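Local coordinates for 2-polyprenyl-6-methoxyphenol hydroxylase-like FAD-dependent oxidoreductase (PDB 6UI5), which binds flavin-adenine dinucleotide and is an FAD-dependent oxidoreductase of the aromatic-ring hydroxylase type, at residues A[178-183]-A[259-264]. Sequence-based numbering, arbitrary orientation.
Sequences RGIVGD and HWLQHY. With FAD (flavin-adenine dinucleotide), chain C.
Tyr264 lays its ring across the backbone at Gly179, where the antiparallel strands 178-183 and 260-264 pair. Tyr264 CB lies 4.0 Å from the methyl carbon C7M of FAD. The first torsion sets CG between the backbone N and the carbonyl carbon (chi1 80°), which carries the ring over the neighbouring strand. CG comes closer to C7M, and CD2 lies between that methyl and the carbonyl group of Gly179. Tyr264 CE2 reaches Gly179 CA at 3.3 Å. CZ passes over Gly179 N. OH, at the tip, is hydrogen-bonded to the backbone O of Ser221. One ring face therefore covers the glycine backbone, and the opposite face meets C7M. Gly179 has no side chain, and the ring lies directly on its backbone. Gly179 N is hydrogen-bonded to Tyr264 O and Tyr264 N to Gly179 O, each at 3.0 Å.

Val181 lies on the same face of the sheet, and Val181 CG1 touches FAD C7M at 3.5 Å. Val181 and Tyr264 thus form part of the flavin pocket. Further along, Trp260 packs its six-membered ring over Gly182. Gly182 CA sits 3.5 Å from the centroid of the Trp260 six-membered ring, almost on the ring normal, a CH-pi contact. Asp183 N lies over the same ring face, and Asp183 OD1 makes a salt bridge with Arg218.

Ile180 and His263 point to the other face. Ile180 CD1 meets Leu261 CD1 at 3.6 Å. His263 NE2 is hydrogen-bonded to Gln240, and its ring stacks on Phe231.

Both segments belong to the antiparallel sheet of the FAD-binding region. Strand 176-185 runs between strands 257-271 and 216-225. Helix 238-249 packs through Leu241 on Ile180 and Leu261, while the flavin methyl C7M touches the face bearing Val181 and Tyr264.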
ATOM      1  N   ARG A 178      19.060  11.683  -9.494  1.00 69.40           N
ATOM      2  CA  ARG A 178      20.316  11.954 -10.183  1.00 72.01           C
ATOM      3  C   ARG A 178      21.472  11.424  -9.354  1.00 71.24           C
ATOM      4  O   ARG A 178      21.423  11.413  -8.118  1.00 66.47           O
ATOM      5  CB  ARG A 178      20.537  13.446 -10.384  1.00 67.93           C
ATOM      6  CG  ARG A 178      20.624  14.139  -9.036  1.00 66.31           C
ATOM      7  CD  ARG A 178      19.316  14.746  -8.654  1.00 56.63           C
ATOM      8  NE  ARG A 178      19.104  15.900  -9.499  1.00 93.17           N
ATOM      9  CZ  ARG A 178      17.934  16.278  -9.972  1.00100.23           C
ATOM     10  NH1 ARG A 178      16.827  15.591  -9.693  1.00105.93           N
ATOM     11  NH2 ARG A 178      17.873  17.351 -10.745  1.00106.22           N
ATOM     12  N   GLY A 179      22.531  11.033 -10.035  1.00 68.56           N
ATOM     13  CA  GLY A 179      23.749  10.723  -9.327  1.00 74.15           C
ATOM     14  C   GLY A 179      24.889  10.470 -10.279  1.00 73.11           C
ATOM     15  O   GLY A 179      24.840  10.839 -11.453  1.00 79.26           O
ATOM     16  N   ILE A 180      25.931   9.840  -9.757  1.00 63.71           N
ATOM     17  CA  ILE A 180      26.964   9.280 -10.607  1.00 69.62           C
ATOM     18  C   ILE A 180      27.298   7.900 -10.071  1.00 66.29           C
ATOM     19  O   ILE A 180      26.948   7.540  -8.944  1.00 67.94           O
ATOM     20  CB  ILE A 180      28.248  10.163 -10.730  1.00 73.26           C
ATOM     21  CG1 ILE A 180      29.062  10.121  -9.449  1.00 76.54           C
ATOM     22  CG2 ILE A 180      27.912  11.603 -11.150  1.00 66.71           C
ATOM     23  CD1 ILE A 180      30.291   9.280  -9.570  1.00 76.37           C
ATOM     24  N   VAL A 181      27.980   7.128 -10.915  1.00 64.07           N
ATOM     25  CA  VAL A 181      28.290   5.733 -10.646  1.00 67.86           C
ATOM     26  C   VAL A 181      29.551   5.412 -11.432  1.00 71.64           C
ATOM     27  O   VAL A 181      29.915   6.128 -12.361  1.00 70.06           O
ATOM     28  CB  VAL A 181      27.109   4.810 -11.049  1.00 67.50           C
ATOM     29  CG1 VAL A 181      26.882   4.882 -12.550  1.00 68.84           C
ATOM     30  CG2 VAL A 181      27.339   3.362 -10.611  1.00 59.74           C
ATOM     31  N   GLY A 182      30.231   4.344 -11.035  1.00 74.50           N
ATOM     32  CA  GLY A 182      31.413   3.867 -11.717  1.00 78.93           C
ATOM     33  C   GLY A 182      32.412   3.360 -10.699  1.00 91.13           C
ATOM     34  O   GLY A 182      32.083   3.174  -9.531  1.00 98.12           O
ATOM     35  N   ASP A 183      33.650   3.148 -11.167  1.00 88.31           N
ATOM     36  CA  ASP A 183      34.736   2.621 -10.344  1.00 79.75           C
ATOM     37  C   ASP A 183      35.897   3.611 -10.274  1.00 87.58           C
ATOM     38  O   ASP A 183      36.537   3.916 -11.289  1.00 80.03           O
ATOM     39  CB  ASP A 183      35.225   1.274 -10.863  1.00 79.41           C
ATOM     40  CG  ASP A 183      34.064   0.326 -11.215  1.00 87.75           C
ATOM     41  OD1 ASP A 183      33.545  -0.320 -10.279  1.00 88.22           O
ATOM     42  OD2 ASP A 183      33.711   0.184 -12.408  1.00 85.83           O
ATOM     43  N   HIS A 259      38.465   5.057 -13.375  1.00 98.50           N
ATOM     44  CA  HIS A 259      38.452   4.185 -14.549  1.00 98.51           C
ATOM     45  C   HIS A 259      37.297   4.546 -15.471  1.00 96.44           C
ATOM     46  O   HIS A 259      37.454   4.621 -16.695  1.00101.60           O
ATOM     47  CB  HIS A 259      38.358   2.720 -14.123  1.00 98.63           C
ATOM     48  CG  HIS A 259      39.350   2.338 -13.074  1.00105.76           C
ATOM     49  ND1 HIS A 259      40.679   2.107 -13.361  1.00108.14           N
ATOM     50  CD2 HIS A 259      39.218   2.170 -11.736  1.00108.95           C
ATOM     51  CE1 HIS A 259      41.321   1.803 -12.247  1.00111.54           C
ATOM     52  NE2 HIS A 259      40.457   1.832 -11.247  1.00111.76           N
ATOM     53  N   TRP A 260      36.127   4.773 -14.886  1.00 91.59           N
ATOM     54  CA  TRP A 260      34.930   5.204 -15.591  1.00 78.68           C
ATOM     55  C   TRP A 260      33.932   5.664 -14.534  1.00 73.26           C
ATOM     56  O   TRP A 260      33.705   4.961 -13.559  1.00 89.03           O
ATOM     57  CB  TRP A 260      34.342   4.086 -16.479  1.00 66.72           C
ATOM     58  CG  TRP A 260      33.718   2.935 -15.714  1.00 82.73           C
ATOM     59  CD1 TRP A 260      34.361   1.837 -15.224  1.00 90.84           C
ATOM     60  CD2 TRP A 260      32.328   2.785 -15.343  1.00 84.94           C
ATOM     61  NE1 TRP A 260      33.469   1.013 -14.580  1.00 94.99           N
ATOM     62  CE2 TRP A 260      32.217   1.569 -14.636  1.00 94.01           C
ATOM     63  CE3 TRP A 260      31.173   3.556 -15.545  1.00 89.85           C
ATOM     64  CZ2 TRP A 260      30.991   1.097 -14.119  1.00 95.57           C
ATOM     65  CZ3 TRP A 260      29.932   3.079 -15.019  1.00 90.88           C
ATOM     66  CH2 TRP A 260      29.868   1.866 -14.320  1.00 90.52           C
ATOM     67  N   LEU A 261      33.369   6.848 -14.721  1.00 68.49           N
ATOM     68  CA  LEU A 261      32.252   7.312 -13.929  1.00 78.55           C
ATOM     69  C   LEU A 261      31.254   7.953 -14.889  1.00 83.39           C
ATOM     70  O   LEU A 261      31.585   8.255 -16.039  1.00 77.87           O
ATOM     71  CB  LEU A 261      32.701   8.281 -12.826  1.00 93.40           C
ATOM     72  CG  LEU A 261      33.747   7.918 -11.767  1.00104.03           C
ATOM     73  CD1 LEU A 261      33.737   9.050 -10.702  1.00107.30           C
ATOM     74  CD2 LEU A 261      33.542   6.517 -11.119  1.00101.32           C
ATOM     75  N   GLN A 262      30.000   8.082 -14.444  1.00 88.46           N
ATOM     76  CA  GLN A 262      28.939   8.533 -15.338  1.00 82.81           C
ATOM     77  C   GLN A 262      27.904   9.335 -14.570  1.00 79.12           C
ATOM     78  O   GLN A 262      27.443   8.886 -13.519  1.00 82.43           O
ATOM     79  CB  GLN A 262      28.230   7.358 -16.035  1.00 79.56           C
ATOM     80  CG  GLN A 262      29.096   6.423 -16.872  1.00 94.12           C
ATOM     81  CD  GLN A 262      28.741   6.439 -18.340  1.00112.38           C
ATOM     82  OE1 GLN A 262      28.645   7.515 -18.968  1.00120.85           O
ATOM     83  NE2 GLN A 262      28.552   5.241 -18.916  1.00113.80           N
ATOM     84  N   HIS A 263      27.505  10.487 -15.115  1.00 71.05           N
ATOM     85  CA  HIS A 263      26.247  11.101 -14.709  1.00 65.52           C
ATOM     86  C   HIS A 263      25.071  10.214 -15.123  1.00 71.14           C
ATOM     87  O   HIS A 263      25.068   9.627 -16.213  1.00 72.96           O
ATOM     88  CB  HIS A 263      26.101  12.478 -15.333  1.00 62.21           C
ATOM     89  CG  HIS A 263      27.139  13.442 -14.855  1.00 76.97           C
ATOM     90  ND1 HIS A 263      27.324  13.715 -13.514  1.00 80.05           N
ATOM     91  CD2 HIS A 263      28.078  14.156 -15.527  1.00 71.39           C
ATOM     92  CE1 HIS A 263      28.330  14.562 -13.383  1.00 78.35           C
ATOM     93  NE2 HIS A 263      28.798  14.848 -14.588  1.00 81.79           N
ATOM     94  N   TYR A 264      24.072  10.089 -14.248  1.00 69.12           N
ATOM     95  CA  TYR A 264      22.826   9.412 -14.606  1.00 67.73           C
ATOM     96  C   TYR A 264      21.649  10.194 -14.036  1.00 67.21           C
ATOM     97  O   TYR A 264      21.743  10.779 -12.952  1.00 58.02           O
ATOM     98  CB  TYR A 264      22.807   7.959 -14.110  1.00 65.82           C
ATOM     99  CG  TYR A 264      22.457   7.820 -12.638  1.00 64.13           C
ATOM    100  CD1 TYR A 264      21.129   7.759 -12.221  1.00 60.32           C
ATOM    101  CD2 TYR A 264      23.451   7.754 -11.667  1.00 65.77           C
ATOM    102  CE1 TYR A 264      20.802   7.652 -10.889  1.00 63.01           C
ATOM    103  CE2 TYR A 264      23.129   7.630 -10.321  1.00 63.94           C
ATOM    104  CZ  TYR A 264      21.799   7.586  -9.940  1.00 63.08           C
ATOM    105  OH  TYR A 264      21.441   7.475  -8.610  1.00 64.44           O
TER
HETATM  106  PA  FAD C 601      21.536  -1.546 -21.874  1.00 59.68           P
HETATM  107  O1A FAD C 601      22.277  -2.113 -20.684  1.00 55.11           O
HETATM  108  O2A FAD C 601      21.419  -0.042 -21.694  1.00 57.52           O
HETATM  109  O5B FAD C 601      22.222  -2.045 -23.298  1.00 62.68           O
HETATM  110  C5B FAD C 601      21.794  -1.478 -24.526  1.00 71.08           C
HETATM  111  C4B FAD C 601      22.942  -1.651 -25.573  1.00 77.94           C
HETATM  112  O4B FAD C 601      22.594  -1.294 -26.785  1.00 73.70           O
HETATM  113  C3B FAD C 601      24.129  -0.728 -25.209  1.00 83.55           C
HETATM  114  O3B FAD C 601      25.286  -1.410 -25.426  1.00 79.98           O
HETATM  115  C2B FAD C 601      23.999   0.451 -26.193  1.00 80.76           C
HETATM  116  O2B FAD C 601      25.315   1.138 -26.255  1.00 89.81           O
HETATM  117  C1B FAD C 601      23.697  -0.178 -27.295  1.00 75.56           C
HETATM  118  N9A FAD C 601      23.003   0.593 -28.308  1.00 65.24           N
HETATM  119  C8A FAD C 601      22.104   1.581 -28.105  1.00 57.26           C
HETATM  120  N7A FAD C 601      21.646   1.981 -29.310  1.00 60.20           N
HETATM  121  C5A FAD C 601      22.250   1.221 -30.255  1.00 67.77           C
HETATM  122  C6A FAD C 601      22.156   1.193 -31.642  1.00 69.97           C
HETATM  123  N6A FAD C 601      21.449   1.890 -32.706  1.00 77.11           N
HETATM  124  N1A FAD C 601      22.885   0.329 -32.354  1.00 62.51           N
HETATM  125  C2A FAD C 601      23.714  -0.536 -31.729  1.00 61.82           C
HETATM  126  N3A FAD C 601      23.794  -0.519 -30.368  1.00 63.46           N
HETATM  127  C4A FAD C 601      23.071   0.355 -29.634  1.00 61.36           C
HETATM  128  N1  FAD C 601      20.779  -3.230 -12.721  1.00127.45           N
HETATM  129  C2  FAD C 601      20.681  -4.165 -11.563  1.00130.83           C
HETATM  130  O2  FAD C 601      20.266  -5.270 -11.690  1.00127.15           O
HETATM  131  N3  FAD C 601      21.121  -3.691 -10.219  1.00133.20           N
HETATM  132  C4  FAD C 601      21.639  -2.329 -10.072  1.00128.31           C
HETATM  133  O4  FAD C 601      21.999  -1.923  -9.019  1.00133.82           O
HETATM  134  C4X FAD C 601      21.722  -1.411 -11.265  1.00114.62           C
HETATM  135  N5  FAD C 601      22.235  -0.077 -11.051  1.00108.58           N
HETATM  136  C5X FAD C 601      22.315   0.854 -12.204  1.00112.73           C
HETATM  137  C6  FAD C 601      22.808   2.143 -11.984  1.00109.90           C
HETATM  138  C7  FAD C 601      22.902   3.036 -13.045  1.00113.14           C
HETATM  139  C7M FAD C 601      23.465   4.345 -12.510  1.00115.16           C
HETATM  140  C8  FAD C 601      22.513   2.666 -14.343  1.00117.89           C
HETATM  141  C8M FAD C 601      22.657   3.718 -15.451  1.00117.06           C
HETATM  142  C9  FAD C 601      22.015   1.370 -14.567  1.00121.32           C
HETATM  143  C9A FAD C 601      21.906   0.449 -13.499  1.00117.47           C
HETATM  144  N10 FAD C 601      21.361  -0.945 -13.719  1.00103.20           N
HETATM  145  C10 FAD C 601      21.293  -1.857 -12.581  1.00114.38           C
HETATM  146  C1' FAD C 601      20.978  -1.351 -15.086  1.00 88.92           C
HETATM  147  C2' FAD C 601      19.550  -1.856 -15.358  1.00 86.31           C
HETATM  148  O2' FAD C 601      19.393  -3.179 -15.003  1.00 89.25           O
HETATM  149  C3' FAD C 601      19.270  -1.851 -16.860  1.00 88.27           C
HETATM  150  O3' FAD C 601      17.899  -2.047 -17.013  1.00 94.40           O
HETATM  151  C4' FAD C 601      19.957  -2.966 -17.673  1.00 81.21           C
HETATM  152  O4' FAD C 601      21.355  -2.954 -17.602  1.00 79.59           O
HETATM  153  C5' FAD C 601      19.561  -2.651 -19.121  1.00 71.08           C
HETATM  154  O5' FAD C 601      19.747  -3.764 -19.949  1.00 55.95           O
HETATM  155  P   FAD C 601      19.500  -3.642 -21.578  1.00 60.77           P
HETATM  156  O1P FAD C 601      20.338  -4.686 -22.278  1.00 48.53           O
HETATM  157  O2P FAD C 601      18.042  -3.692 -21.993  1.00 64.51           O
HETATM  158  O3P FAD C 601      19.983  -2.108 -21.961  1.00 77.94           O